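Local coordinates for protein nucleoporin NUP82 (Saccharomyces cerevisiae, PDB 3PBP) that is a structural constituent of the nuclear pore complex, represented here by the N-terminal beta-propeller domain of NUP82, which interacts with NUP116, at residues T183-L197 with A299-E313. The protein carries 1 engineered substitution. Numbering follows the deposited sequence.
Sequences TDLEFSKDGLTLYCL and ATNIATILIDNGQNE
The D184 carboxylate bridges strands 183-187 and 299-306, which run almost parallel, 6° apart, but in separate sheets. With CG anti to the backbone N (chi1 -156°), D184 reaches across so that OD2 takes the backbone N-H of I302 at 3.0 Å, a nearly straight bond of 170° on the anti side of the carboxylate. OD1 accepts from L185 N and forms a salt bridge with K129. Replacing D184 with alanine is likely to cost I302 N and L185 N their acceptor and leave K129 without this counter-charge. Next to this bonded group, I302 wedges between the sheets: its CG2 lies 3.7 Å from E186 CB and also meets L197 CB, while CD1 reaches Y195 CB. L197 CD1 packs on A299 CB at 3.7 Å.

At the other end, K189, bent at chi2 and chi4, lies alongside T304 with its chain running the other way, and its NZ donates to T304 O (3.2 Å) from above the carbonyl plane. The same ammonium pairs with E186 OE2 at 3.6 Å. The E313 carboxylate meets the type I turn S188-G191, OE2 accepting a weak bond from S188 OG at 2.9 Å and lying at the Y195 ring edge, 3.5 Å from CE2. Two neighbouring propeller blades are thus joined by side chains gripping backbone polar groups, with apolar contacts of I302 and L197 alongside and acidic groups at both ends whose charge K129 and K189 would partly offset.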
loop_
_atom_site.group_PDB
_atom_site.type_symbol
_atom_site.label_atom_id
_atom_site.label_comp_id
_atom_site.label_asym_id
_atom_site.label_seq_id
_atom_site.Cartn_x
_atom_site.Cartn_y
_atom_site.Cartn_z
ATOM N N THR A 183 -4.199 -0.791 -6.833
ATOM C CA THR A 183 -5.635 -1.081 -6.786
ATOM C C THR A 183 -6.148 -1.046 -5.368
ATOM O O THR A 183 -7.325 -0.752 -5.144
ATOM C CB THR A 183 -5.997 -2.503 -7.253
ATOM O OG1 THR A 183 -5.270 -2.818 -8.434
ATOM C CG2 THR A 183 -7.501 -2.606 -7.534
ATOM N N ASP A 184 -5.280 -1.387 -4.418
ATOM C CA ASP A 184 -5.688 -1.447 -3.024
ATOM C C ASP A 184 -4.548 -1.153 -2.064
ATOM O O ASP A 184 -3.372 -1.220 -2.406
ATOM C CB ASP A 184 -6.297 -2.825 -2.734
ATOM C CG ASP A 184 -7.249 -2.816 -1.545
ATOM O OD1 ASP A 184 -7.517 -1.736 -0.987
ATOM O OD2 ASP A 184 -7.738 -3.903 -1.168
ATOM N N LEU A 185 -4.940 -0.828 -0.844
ATOM C CA LEU A 185 -4.041 -0.460 0.236
ATOM C C LEU A 185 -4.519 -1.172 1.482
ATOM O O LEU A 185 -5.726 -1.389 1.664
ATOM C CB LEU A 185 -4.149 1.034 0.475
ATOM C CG LEU A 185 -2.923 1.885 0.261
ATOM C CD1 LEU A 185 -2.283 1.535 -1.071
ATOM C CD2 LEU A 185 -3.341 3.340 0.326
ATOM N N GLU A 186 -3.581 -1.507 2.351
ATOM C CA GLU A 186 -3.926 -2.203 3.572
ATOM C C GLU A 186 -2.780 -2.097 4.563
ATOM O O GLU A 186 -1.618 -2.283 4.220
ATOM C CB GLU A 186 -4.237 -3.676 3.242
ATOM C CG GLU A 186 -4.615 -4.584 4.415
ATOM C CD GLU A 186 -5.885 -4.151 5.142
ATOM O OE1 GLU A 186 -6.811 -3.635 4.473
ATOM O OE2 GLU A 186 -5.959 -4.348 6.384
ATOM N N PHE A 187 -3.113 -1.780 5.801
ATOM C CA PHE A 187 -2.101 -1.681 6.830
ATOM C C PHE A 187 -1.807 -3.043 7.448
ATOM O O PHE A 187 -2.693 -3.874 7.629
ATOM C CB PHE A 187 -2.560 -0.734 7.934
ATOM C CG PHE A 187 -2.192 0.698 7.704
ATOM C CD1 PHE A 187 -0.923 1.169 8.033
ATOM C CD2 PHE A 187 -3.119 1.589 7.160
ATOM C CE1 PHE A 187 -0.572 2.523 7.819
ATOM C CE2 PHE A 187 -2.774 2.944 6.944
ATOM C CZ PHE A 187 -1.496 3.408 7.276
ATOM N N SER A 188 -0.542 -3.259 7.758
ATOM C CA SER A 188 -0.128 -4.474 8.408
ATOM C C SER A 188 -0.628 -4.346 9.839
ATOM O O SER A 188 -0.840 -3.237 10.323
ATOM C CB SER A 188 1.386 -4.572 8.414
ATOM O OG SER A 188 1.788 -5.622 9.266
ATOM N N LYS A 189 -0.806 -5.461 10.530
ATOM C CA LYS A 189 -1.289 -5.387 11.894
ATOM C C LYS A 189 -0.175 -4.947 12.843
ATOM O O LYS A 189 -0.380 -4.832 14.052
ATOM C CB LYS A 189 -1.894 -6.737 12.313
ATOM C CG LYS A 189 -3.206 -7.079 11.583
ATOM C CD LYS A 189 -4.319 -6.093 11.908
ATOM C CE LYS A 189 -5.569 -6.256 11.036
ATOM N NZ LYS A 189 -5.470 -5.565 9.696
ATOM N N ASP A 190 1.006 -4.694 12.286
ATOM C CA ASP A 190 2.141 -4.221 13.083
ATOM C C ASP A 190 1.895 -2.725 13.345
ATOM O O ASP A 190 2.378 -2.157 14.330
ATOM C CB ASP A 190 3.463 -4.418 12.314
ATOM C CG ASP A 190 3.686 -3.358 11.205
ATOM O OD1 ASP A 190 2.700 -2.948 10.543
ATOM O OD2 ASP A 190 4.855 -2.943 10.980
ATOM N N GLY A 191 1.140 -2.094 12.449
ATOM C CA GLY A 191 0.822 -0.688 12.600
ATOM C C GLY A 191 1.807 0.271 11.957
ATOM O O GLY A 191 1.464 1.442 11.732
ATOM N N LEU A 192 3.012 -0.215 11.649
ATOM C CA LEU A 192 4.056 0.618 11.050
ATOM C C LEU A 192 4.277 0.377 9.552
ATOM O O LEU A 192 5.072 1.076 8.916
ATOM C CB LEU A 192 5.373 0.377 11.786
ATOM C CG LEU A 192 5.271 0.400 13.315
ATOM C CD1 LEU A 192 6.549 -0.138 13.929
ATOM C CD2 LEU A 192 4.983 1.832 13.795
ATOM N N THR A 193 3.566 -0.596 8.986
ATOM C CA THR A 193 3.748 -0.942 7.581
ATOM C C THR A 193 2.514 -0.787 6.721
ATOM O O THR A 193 1.421 -1.153 7.133
ATOM C CB THR A 193 4.224 -2.402 7.455
ATOM O OG1 THR A 193 5.479 -2.558 8.130
ATOM C CG2 THR A 193 4.386 -2.785 6.001
ATOM N N LEU A 194 2.690 -0.262 5.516
ATOM C CA LEU A 194 1.571 -0.103 4.598
ATOM C C LEU A 194 1.822 -0.949 3.346
ATOM O O LEU A 194 2.773 -0.710 2.604
ATOM C CB LEU A 194 1.394 1.372 4.219
ATOM C CG LEU A 194 0.277 1.674 3.228
ATOM C CD1 LEU A 194 -1.075 1.272 3.824
ATOM C CD2 LEU A 194 0.299 3.162 2.873
ATOM N N TYR A 195 0.976 -1.955 3.133
ATOM C CA TYR A 195 1.091 -2.832 1.971
ATOM C C TYR A 195 0.290 -2.258 0.803
ATOM O O TYR A 195 -0.832 -1.800 0.992
ATOM C CB TYR A 195 0.543 -4.229 2.289
ATOM C CG TYR A 195 1.393 -5.085 3.192
ATOM C CD1 TYR A 195 2.613 -5.581 2.767
ATOM C CD2 TYR A 195 0.937 -5.447 4.455
ATOM C CE1 TYR A 195 3.362 -6.428 3.573
ATOM C CE2 TYR A 195 1.672 -6.291 5.273
ATOM C CZ TYR A 195 2.886 -6.781 4.823
ATOM O OH TYR A 195 3.609 -7.636 5.618
ATOM N N CYS A 196 0.860 -2.299 -0.394
ATOM C CA CYS A 196 0.189 -1.796 -1.592
ATOM C C CYS A 196 0.088 -2.900 -2.611
ATOM O O CYS A 196 1.072 -3.578 -2.880
ATOM C CB CYS A 196 0.984 -0.655 -2.223
ATOM S SG CYS A 196 1.242 0.727 -1.102
ATOM N N LEU A 197 -1.097 -3.079 -3.173
ATOM C CA LEU A 197 -1.314 -4.087 -4.205
ATOM C C LEU A 197 -1.419 -3.352 -5.546
ATOM O O LEU A 197 -2.368 -2.604 -5.767
ATOM C CB LEU A 197 -2.607 -4.846 -3.943
ATOM C CG LEU A 197 -2.930 -5.948 -4.953
ATOM C CD1 LEU A 197 -1.984 -7.115 -4.744
ATOM C CD2 LEU A 197 -4.365 -6.404 -4.785
ATOM N N ALA A 299 -4.616 -9.258 -9.742
ATOM C CA ALA A 299 -4.885 -9.120 -8.317
ATOM C C ALA A 299 -5.932 -8.012 -8.115
ATOM O O ALA A 299 -5.854 -6.943 -8.733
ATOM C CB ALA A 299 -3.591 -8.790 -7.584
ATOM N N THR A 300 -6.908 -8.271 -7.250
ATOM C CA THR A 300 -7.984 -7.306 -7.012
ATOM C C THR A 300 -7.929 -6.546 -5.687
ATOM O O THR A 300 -7.975 -5.309 -5.668
ATOM C CB THR A 300 -9.355 -7.987 -7.075
ATOM O OG1 THR A 300 -9.418 -8.830 -8.223
ATOM C CG2 THR A 300 -10.448 -6.944 -7.187
ATOM N N ASN A 301 -7.857 -7.293 -4.584
ATOM C CA ASN A 301 -7.813 -6.693 -3.258
ATOM C C ASN A 301 -6.768 -7.315 -2.365
ATOM O O ASN A 301 -6.241 -8.386 -2.639
ATOM C CB ASN A 301 -9.164 -6.826 -2.559
ATOM C CG ASN A 301 -10.313 -6.380 -3.430
ATOM O OD1 ASN A 301 -10.781 -7.134 -4.284
ATOM N ND2 ASN A 301 -10.772 -5.146 -3.229
ATOM N N ILE A 302 -6.467 -6.616 -1.285
ATOM C CA ILE A 302 -5.518 -7.119 -0.317
ATOM C C ILE A 302 -6.089 -6.844 1.079
ATOM O O ILE A 302 -6.696 -5.796 1.338
ATOM C CB ILE A 302 -4.124 -6.471 -0.502
ATOM C CG1 ILE A 302 -3.128 -7.136 0.448
ATOM C CG2 ILE A 302 -4.189 -4.962 -0.270
ATOM C CD1 ILE A 302 -1.681 -6.674 0.240
ATOM N N ALA A 303 -5.924 -7.809 1.966
ATOM C CA ALA A 303 -6.442 -7.680 3.312
ATOM C C ALA A 303 -5.446 -8.259 4.279
ATOM O O ALA A 303 -4.649 -9.124 3.925
ATOM C CB ALA A 303 -7.770 -8.427 3.442
ATOM N N THR A 304 -5.514 -7.790 5.514
ATOM C CA THR A 304 -4.617 -8.273 6.536
ATOM C C THR A 304 -5.458 -8.863 7.651
ATOM O O THR A 304 -6.382 -8.227 8.135
ATOM C CB THR A 304 -3.730 -7.125 7.033
ATOM O OG1 THR A 304 -2.568 -7.037 6.200
ATOM C CG2 THR A 304 -3.305 -7.354 8.440
ATOM N N ILE A 305 -5.146 -10.097 8.034
ATOM C CA ILE A 305 -5.896 -10.779 9.077
ATOM C C ILE A 305 -5.020 -11.195 10.236
ATOM O O ILE A 305 -4.013 -11.887 10.071
ATOM C CB ILE A 305 -6.596 -12.048 8.555
ATOM C CG1 ILE A 305 -7.504 -11.695 7.379
ATOM C CG2 ILE A 305 -7.399 -12.695 9.673
ATOM C CD1 ILE A 305 -6.748 -11.474 6.076
ATOM N N LEU A 306 -5.440 -10.792 11.424
ATOM C CA LEU A 306 -4.713 -11.095 12.632
ATOM C C LEU A 306 -4.909 -12.561 13.045
ATOM O O LEU A 306 -6.020 -13.080 13.044
ATOM C CB LEU A 306 -5.180 -10.131 13.721
ATOM C CG LEU A 306 -4.235 -9.919 14.892
ATOM C CD1 LEU A 306 -2.867 -9.513 14.396
ATOM C CD2 LEU A 306 -4.810 -8.856 15.780
ATOM N N ILE A 307 -3.807 -13.216 13.392
ATOM C CA ILE A 307 -3.789 -14.620 13.798
ATOM C C ILE A 307 -3.760 -14.824 15.322
ATOM O O ILE A 307 -4.342 -15.774 15.841
ATOM C CB ILE A 307 -2.576 -15.311 13.172
ATOM C CG1 ILE A 307 -2.965 -15.907 11.835
ATOM C CG2 ILE A 307 -2.012 -16.367 14.082
ATOM C CD1 ILE A 307 -1.775 -16.560 11.168
ATOM N N ASP A 308 -3.065 -13.946 16.034
ATOM C CA ASP A 308 -2.997 -14.041 17.484
ATOM C C ASP A 308 -2.958 -12.650 18.107
ATOM O O ASP A 308 -3.496 -11.705 17.535
ATOM C CB ASP A 308 -1.768 -14.836 17.913
ATOM C CG ASP A 308 -0.471 -14.190 17.481
ATOM O OD1 ASP A 308 -0.460 -12.966 17.230
ATOM O OD2 ASP A 308 0.544 -14.912 17.408
ATOM N N ASN A 309 -2.322 -12.526 19.270
ATOM C CA ASN A 309 -2.226 -11.242 19.966
ATOM C C ASN A 309 -0.823 -10.679 19.979
ATOM O O ASN A 309 -0.499 -9.849 20.830
ATOM C CB ASN A 309 -2.698 -11.387 21.406
ATOM C CG ASN A 309 -4.153 -11.777 21.494
ATOM O OD1 ASN A 309 -5.039 -11.022 21.065
ATOM N ND2 ASN A 309 -4.416 -12.967 22.042
ATOM N N GLY A 310 0.004 -11.132 19.042
ATOM C CA GLY A 310 1.378 -10.671 18.972
ATOM C C GLY A 310 1.734 -10.144 17.600
ATOM O O GLY A 310 2.856 -10.353 17.131
ATOM N N GLN A 311 0.781 -9.467 16.958
ATOM C CA GLN A 311 0.979 -8.894 15.626
ATOM C C GLN A 311 1.232 -9.902 14.509
ATOM O O GLN A 311 1.648 -9.511 13.416
ATOM C CB GLN A 311 2.125 -7.891 15.635
ATOM C CG GLN A 311 1.850 -6.640 16.411
ATOM C CD GLN A 311 3.016 -5.683 16.356
ATOM O OE1 GLN A 311 4.059 -5.992 15.768
ATOM N NE2 GLN A 311 2.853 -4.510 16.967
ATOM N N ASN A 312 1.001 -11.189 14.766
ATOM C CA ASN A 312 1.193 -12.190 13.722
ATOM C C ASN A 312 -0.025 -12.146 12.785
ATOM O O ASN A 312 -1.174 -12.232 13.231
ATOM C CB ASN A 312 1.388 -13.589 14.328
ATOM C CG ASN A 312 2.797 -13.788 14.912
ATOM O OD1 ASN A 312 3.812 -13.526 14.254
ATOM N ND2 ASN A 312 2.856 -14.262 16.147
ATOM N N GLU A 313 0.240 -12.003 11.486
ATOM C CA GLU A 313 -0.821 -11.885 10.488
ATOM C C GLU A 313 -0.648 -12.671 9.196
ATOM O O GLU A 313 0.425 -13.200 8.886
ATOM C CB GLU A 313 -0.972 -10.421 10.097
ATOM C CG GLU A 313 0.375 -9.795 9.803
ATOM C CD GLU A 313 0.275 -8.497 9.051
ATOM O OE1 GLU A 313 -0.656 -7.722 9.330
ATOM O OE2 GLU A 313 1.144 -8.247 8.187
#